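Local coordinates for alpha-fucosidase (Bifidobacterium bifidum, PDB 2EAC), which probably hydrolyses alpha-L-fucosidic linkages, this chain being the glycoside hydrolase family 95 portion of a longer calcium-binding protein, at residues A[31-36]-A[758-763]; A[395-400]-A[763-768]. All blocks are in the same frame, centred on the assembly; numbering follows the deposited sequence.

Contacts 1 and 2 lie in series along one run of chain, 758-768, a loop that leads into helix 767-780, sharing Pro-763, centres about 12 Å apart. Contact 1 sets this loop against segment 31-36 of the N-terminal domain near the surface; contact 2 sets its continuation against segment 395-400 in the buried interior of the catalytic domain, an (alpha/alpha)6 barrel in this family. Before the helix the loop folds back: Asp-759 O and Gln-765 N are 3.0 Å apart, probably hydrogen-bonded. Both contacts reach the bound iminosugar DFU, contact 1 at its hydroxyl O3 and contact 2 at its methyl carbon C6, while Arg-678, His-679, Asn-424 and Trp-723 give it further hydrogen bonds.

Contact 1 (A[31-36]-A[758-763]); sequences ATATAG and FDYHAP. With DFU ((2S,3R,4S,5R)-2-methylpiperidine-3,4,5-triol), chain E.
Ala-33 begins the contact, its methyl CB lying 4.1 Å from Tyr-760 OH and approaching the phenol ring obliquely. At Thr-34 a water joins the two segments: it accepts from Thr-34 N at 3.0 Å. The same water is hydrogen-bonded to Tyr-760 OH at 2.8 Å. The carbonyl of Thr-34, which also receives the hydroxyl of Tyr-754, presses its O against Ala-762 CB at 3.3 Å, and Thr-34 CG2, anti to the backbone N, faces that methyl too. Ala-35 turns its own methyl away and meets the loop through its O, 3.3 Å from Pro-763 CB. Gly-36 closes the run with CA 3.7 Å from Ala-762 CB; any beta carbon there would clash with the backbone joining Ala-762 to Pro-763. Cis peptides precede both Ala-762 and Pro-763, a sharp kink beside which His-761 swings to the ligand. With CG anti to the backbone N (chi1 179°), its NE2 meets DFU O3 edge-on at 2.7 Å, while ND1 donates to Ala-762 O at 2.9 Å from above the carbonyl plane. Putting an alanine at His-761 would probably leave DFU O3 without this partner and the kinked loop without its ND1 tether. No direct hydrogen bond crosses between the protein segments, so the fit here rests on methyl and backbone shape and one bridging water, one part of where the N-terminal and catalytic domains meet.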
loop_
_atom_site.group_PDB
_atom_site.type_symbol
_atom_site.label_atom_id
_atom_site.label_comp_id
_atom_site.label_asym_id
_atom_site.label_seq_id
_atom_site.Cartn_x
_atom_site.Cartn_y
_atom_site.Cartn_z
ATOM N N ALA A 31 -1.168 -9.720 -23.988
ATOM C CA ALA A 31 -0.972 -8.396 -23.432
ATOM C C ALA A 31 -1.997 -7.435 -24.058
ATOM O O ALA A 31 -1.706 -6.268 -24.314
ATOM C CB ALA A 31 0.490 -7.921 -23.661
ATOM N N THR A 32 -3.214 -7.941 -24.278
ATOM C CA THR A 32 -4.235 -7.234 -25.058
ATOM C C THR A 32 -5.143 -6.362 -24.215
ATOM O O THR A 32 -5.998 -5.683 -24.765
ATOM C CB THR A 32 -5.119 -8.223 -25.858
ATOM O OG1 THR A 32 -5.738 -9.140 -24.960
ATOM C CG2 THR A 32 -4.272 -9.026 -26.856
ATOM N N ALA A 33 -4.961 -6.353 -22.883
ATOM C CA ALA A 33 -5.790 -5.525 -22.018
ATOM C C ALA A 33 -5.379 -4.046 -22.142
ATOM O O ALA A 33 -4.321 -3.741 -22.668
ATOM C CB ALA A 33 -5.692 -6.019 -20.554
ATOM N N THR A 34 -6.229 -3.132 -21.691
ATOM C CA THR A 34 -5.960 -1.702 -21.820
ATOM C C THR A 34 -4.571 -1.368 -21.282
ATOM O O THR A 34 -4.250 -1.689 -20.120
ATOM C CB THR A 34 -6.978 -0.878 -21.033
ATOM O OG1 THR A 34 -8.285 -1.313 -21.369
ATOM C CG2 THR A 34 -6.842 0.580 -21.405
ATOM N N ALA A 35 -3.770 -0.714 -22.119
ATOM C CA ALA A 35 -2.395 -0.353 -21.800
ATOM C C ALA A 35 -2.300 0.765 -20.753
ATOM O O ALA A 35 -1.538 0.669 -19.787
ATOM C CB ALA A 35 -1.644 0.048 -23.084
ATOM N N GLY A 36 -3.054 1.842 -20.981
ATOM C CA GLY A 36 -3.004 3.030 -20.153
ATOM C C GLY A 36 -1.918 4.012 -20.543
ATOM O O GLY A 36 -1.077 3.727 -21.368
ATOM N N PHE A 758 -1.050 -8.564 -12.166
ATOM C CA PHE A 758 -0.855 -7.201 -11.751
ATOM C C PHE A 758 -2.189 -6.481 -11.814
ATOM O O PHE A 758 -2.928 -6.586 -12.812
ATOM C CB PHE A 758 0.196 -6.493 -12.619
ATOM C CG PHE A 758 1.621 -6.561 -12.071
ATOM C CD1 PHE A 758 1.873 -6.958 -10.755
ATOM C CD2 PHE A 758 2.690 -6.119 -12.855
ATOM C CE1 PHE A 758 3.188 -6.960 -10.228
ATOM C CE2 PHE A 758 4.011 -6.146 -12.369
ATOM C CZ PHE A 758 4.270 -6.567 -11.054
ATOM N N ASP A 759 -2.511 -5.742 -10.750
ATOM C CA ASP A 759 -3.660 -4.846 -10.779
ATOM C C ASP A 759 -3.415 -3.698 -11.770
ATOM O O ASP A 759 -2.295 -3.241 -11.916
ATOM C CB ASP A 759 -3.912 -4.267 -9.375
ATOM C CG ASP A 759 -4.959 -3.204 -9.380
ATOM O OD1 ASP A 759 -6.144 -3.592 -9.400
ATOM O OD2 ASP A 759 -4.605 -1.991 -9.390
ATOM N N TYR A 760 -4.466 -3.235 -12.446
ATOM C CA TYR A 760 -4.320 -2.104 -13.326
ATOM C C TYR A 760 -5.360 -1.007 -13.200
ATOM O O TYR A 760 -6.531 -1.215 -12.824
ATOM C CB TYR A 760 -4.125 -2.542 -14.778
ATOM C CG TYR A 760 -5.337 -3.090 -15.544
ATOM C CD1 TYR A 760 -6.256 -2.240 -16.163
ATOM C CD2 TYR A 760 -5.480 -4.475 -15.754
ATOM C CE1 TYR A 760 -7.323 -2.744 -16.922
ATOM C CE2 TYR A 760 -6.526 -4.994 -16.529
ATOM C CZ TYR A 760 -7.455 -4.125 -17.091
ATOM O OH TYR A 760 -8.485 -4.641 -17.844
ATOM N N HIS A 761 -4.917 0.187 -13.510
ATOM C CA HIS A 761 -5.740 1.363 -13.414
ATOM C C HIS A 761 -6.611 1.614 -14.690
ATOM O O HIS A 761 -7.777 1.938 -14.524
ATOM C CB HIS A 761 -4.818 2.531 -13.013
ATOM C CG HIS A 761 -5.495 3.852 -12.885
ATOM N ND1 HIS A 761 -5.950 4.560 -13.978
ATOM C CD2 HIS A 761 -5.719 4.635 -11.802
ATOM C CE1 HIS A 761 -6.462 5.708 -13.566
ATOM N NE2 HIS A 761 -6.326 5.782 -12.252
ATOM N N ALA A 762 -6.132 1.470 -15.944
ATOM C CA ALA A 762 -4.764 1.212 -16.386
ATOM C C ALA A 762 -3.893 2.483 -16.313
ATOM O O ALA A 762 -4.418 3.615 -16.255
ATOM C CB ALA A 762 -4.784 0.661 -17.857
ATOM N N PRO A 763 -2.559 2.322 -16.311
ATOM C CA PRO A 763 -1.723 1.116 -16.396
ATOM C C PRO A 763 -1.589 0.351 -15.052
ATOM O O PRO A 763 -2.354 0.595 -14.113
ATOM C CB PRO A 763 -0.365 1.689 -16.821
ATOM C CG PRO A 763 -0.311 3.040 -16.139
ATOM C CD PRO A 763 -1.747 3.554 -16.231
HETATM C C1 DFU E . -4.812 9.936 -8.140
HETATM C C2 DFU E . -5.989 9.060 -8.563
HETATM C C3 DFU E . -5.636 8.241 -9.813
HETATM C C4 DFU E . -4.373 7.408 -9.582
HETATM C C5 DFU E . -3.201 8.311 -9.154
HETATM C C6 DFU E . -1.941 7.496 -8.854
HETATM O O4 DFU E . -4.613 6.448 -8.529
HETATM O O3 DFU E . -6.736 7.387 -10.147
HETATM O O2 DFU E . -7.170 9.868 -8.746
HETATM N N5 DFU E . -3.620 9.101 -8.013
HETATM O O HOH W 1 -8.706 -4.369 -20.583
#

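Contact 2 (A[395-400]-A[763-768]); sequences SNLQGI and PFQIDG. With DFU ((2S,3R,4S,5R)-2-methylpiperidine-3,4,5-triol), chain E.
Ile-766 N donates to Leu-397 O at 2.9 Å, a nearly straight bond (166°) that is the one hydrogen bond between the segments. It reaches the outside of a type I turn, Asn-396 to Gly-399, which Asn-396 OD1 stiffens by accepting from Gln-398 N at 2.8 Å in the carbonyl plane, an Asx turn.

Van der Waals contacts flank this bond. Ile-766 has CG1 anti to its backbone N (chi1 -152°), which carries CD1 over Gly-399 CA, where a beta carbon would collide; its CG2 lies 3.3 Å from Leu-397 O and 3.5 Å from Gly-399 N. Phe-764 CE2 meets Gln-398 CB at 3.6 Å, the two side chains meeting at a slant. Leu-397 lies against the amide end of Gln-765, and its CD1 touches the ligand's methyl carbon C6 at 3.8 Å.

Asp-767 OD2 accepts from Asn-424 ND2, itself hydrogen-bonded to DFU, and so is likely to position Asn-424 as a second-shell residue.

Ser-395 and Ile-400 touch calcium-site Ser-386 of helix 365-386, and the turn itself meets helix 424-428 through Asn-424 and Asn-428, the latter binding Asn-396 O; Phe-764 packs on Trp-47 of helix 42-50, and helix 767-780 leads onward.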
loop_
_atom_site.group_PDB
_atom_site.type_symbol
_atom_site.label_atom_id
_atom_site.label_comp_id
_atom_site.label_asym_id
_atom_site.label_seq_id
_atom_site.Cartn_x
_atom_site.Cartn_y
_atom_site.Cartn_z
ATOM N N SER A 395 6.516 0.550 -0.043
ATOM C CA SER A 395 6.060 0.279 -1.398
ATOM C C SER A 395 5.538 1.579 -2.070
ATOM O O SER A 395 4.866 2.405 -1.432
ATOM C CB SER A 395 4.994 -0.819 -1.342
ATOM O OG SER A 395 3.972 -0.403 -0.478
ATOM N N ASN A 396 5.937 1.820 -3.319
ATOM C CA ASN A 396 5.460 3.005 -4.034
ATOM C C ASN A 396 4.283 2.580 -4.940
ATOM O O ASN A 396 3.743 1.483 -4.754
ATOM C CB ASN A 396 6.645 3.692 -4.762
ATOM C CG ASN A 396 7.264 2.791 -5.870
ATOM O OD1 ASN A 396 6.548 2.123 -6.598
ATOM N ND2 ASN A 396 8.585 2.800 -5.995
ATOM N N LEU A 397 3.887 3.387 -5.928
ATOM C CA LEU A 397 2.697 3.059 -6.756
ATOM C C LEU A 397 2.818 1.738 -7.501
ATOM O O LEU A 397 1.791 1.167 -7.940
ATOM C CB LEU A 397 2.414 4.145 -7.789
ATOM C CG LEU A 397 1.776 5.446 -7.299
ATOM C CD1 LEU A 397 1.732 6.479 -8.437
ATOM C CD2 LEU A 397 0.334 5.191 -6.738
ATOM N N GLN A 398 4.063 1.273 -7.661
ATOM C CA GLN A 398 4.355 0.034 -8.396
ATOM C C GLN A 398 5.097 -0.997 -7.546
ATOM O O GLN A 398 5.653 -1.976 -8.075
ATOM C CB GLN A 398 5.112 0.379 -9.684
ATOM C CG GLN A 398 4.201 1.125 -10.714
ATOM C CD GLN A 398 4.920 1.445 -12.023
ATOM O OE1 GLN A 398 5.875 0.741 -12.423
ATOM N NE2 GLN A 398 4.460 2.494 -12.706
ATOM N N GLY A 399 5.052 -0.812 -6.224
ATOM C CA GLY A 399 5.786 -1.661 -5.274
ATOM C C GLY A 399 7.235 -1.266 -5.258
ATOM O O GLY A 399 7.621 -0.262 -4.628
ATOM N N ILE A 400 8.030 -2.057 -5.957
ATOM C CA ILE A 400 9.403 -1.707 -6.355
ATOM C C ILE A 400 9.643 -1.980 -7.847
ATOM O O ILE A 400 10.758 -1.766 -8.318
ATOM C CB ILE A 400 10.521 -2.425 -5.521
ATOM C CG1 ILE A 400 10.381 -3.954 -5.591
ATOM C CG2 ILE A 400 10.589 -1.883 -4.051
ATOM C CD1 ILE A 400 11.634 -4.700 -5.070
ATOM N N PRO A 763 -2.559 2.322 -16.311
ATOM C CA PRO A 763 -1.723 1.116 -16.396
ATOM C C PRO A 763 -1.589 0.351 -15.052
ATOM O O PRO A 763 -2.354 0.595 -14.113
ATOM C CB PRO A 763 -0.365 1.689 -16.821
ATOM C CG PRO A 763 -0.311 3.040 -16.139
ATOM C CD PRO A 763 -1.747 3.554 -16.231
ATOM N N PHE A 764 -0.638 -0.587 -14.993
ATOM C CA PHE A 764 -0.278 -1.306 -13.761
ATOM C C PHE A 764 -0.130 -0.333 -12.618
ATOM O O PHE A 764 0.654 0.613 -12.711
ATOM C CB PHE A 764 1.053 -2.055 -13.961
ATOM C CG PHE A 764 1.759 -2.448 -12.657
ATOM C CD1 PHE A 764 1.068 -3.061 -11.600
ATOM C CD2 PHE A 764 3.146 -2.249 -12.518
ATOM C CE1 PHE A 764 1.747 -3.448 -10.401
ATOM C CE2 PHE A 764 3.839 -2.622 -11.305
ATOM C CZ PHE A 764 3.123 -3.242 -10.259
ATOM N N GLN A 765 -0.909 -0.580 -11.563
ATOM C CA GLN A 765 -0.820 0.122 -10.301
ATOM C C GLN A 765 -0.997 -0.939 -9.245
ATOM O O GLN A 765 -1.974 -1.684 -9.279
ATOM C CB GLN A 765 -1.957 1.145 -10.174
ATOM C CG GLN A 765 -1.786 2.368 -11.101
ATOM C CD GLN A 765 -0.633 3.245 -10.654
ATOM O OE1 GLN A 765 0.497 3.175 -11.196
ATOM N NE2 GLN A 765 -0.891 4.049 -9.640
ATOM N N ILE A 766 -0.052 -1.032 -8.320
ATOM C CA ILE A 766 -0.074 -2.123 -7.332
ATOM C C ILE A 766 -1.129 -1.934 -6.235
ATOM O O ILE A 766 -1.521 -2.891 -5.562
ATOM C CB ILE A 766 1.329 -2.323 -6.735
ATOM C CG1 ILE A 766 1.559 -3.796 -6.269
ATOM C CG2 ILE A 766 1.654 -1.223 -5.690
ATOM C CD1 ILE A 766 2.996 -4.105 -5.863
ATOM N N ASP A 767 -1.566 -0.688 -6.017
ATOM C CA ASP A 767 -2.560 -0.422 -4.979
ATOM C C ASP A 767 -3.668 -1.486 -4.950
ATOM O O ASP A 767 -3.967 -2.023 -3.885
ATOM C CB ASP A 767 -3.170 0.993 -5.091
ATOM C CG ASP A 767 -3.452 1.429 -6.545
ATOM O OD1 ASP A 767 -3.793 0.575 -7.418
ATOM O OD2 ASP A 767 -3.334 2.661 -6.786
ATOM N N GLY A 768 -4.278 -1.785 -6.112
ATOM C CA GLY A 768 -5.472 -2.651 -6.158
ATOM C C GLY A 768 -5.181 -4.101 -5.809
ATOM O O GLY A 768 -6.094 -4.866 -5.367
HETATM C C1 DFU E . -4.812 9.936 -8.140
HETATM C C2 DFU E . -5.989 9.060 -8.563
HETATM C C3 DFU E . -5.636 8.241 -9.813
HETATM C C4 DFU E . -4.373 7.408 -9.582
HETATM C C5 DFU E . -3.201 8.311 -9.154
HETATM C C6 DFU E . -1.941 7.496 -8.854
HETATM O O4 DFU E . -4.613 6.448 -8.529
HETATM O O3 DFU E . -6.736 7.387 -10.147
HETATM O O2 DFU E . -7.170 9.868 -8.746
HETATM N N5 DFU E . -3.620 9.101 -8.013
#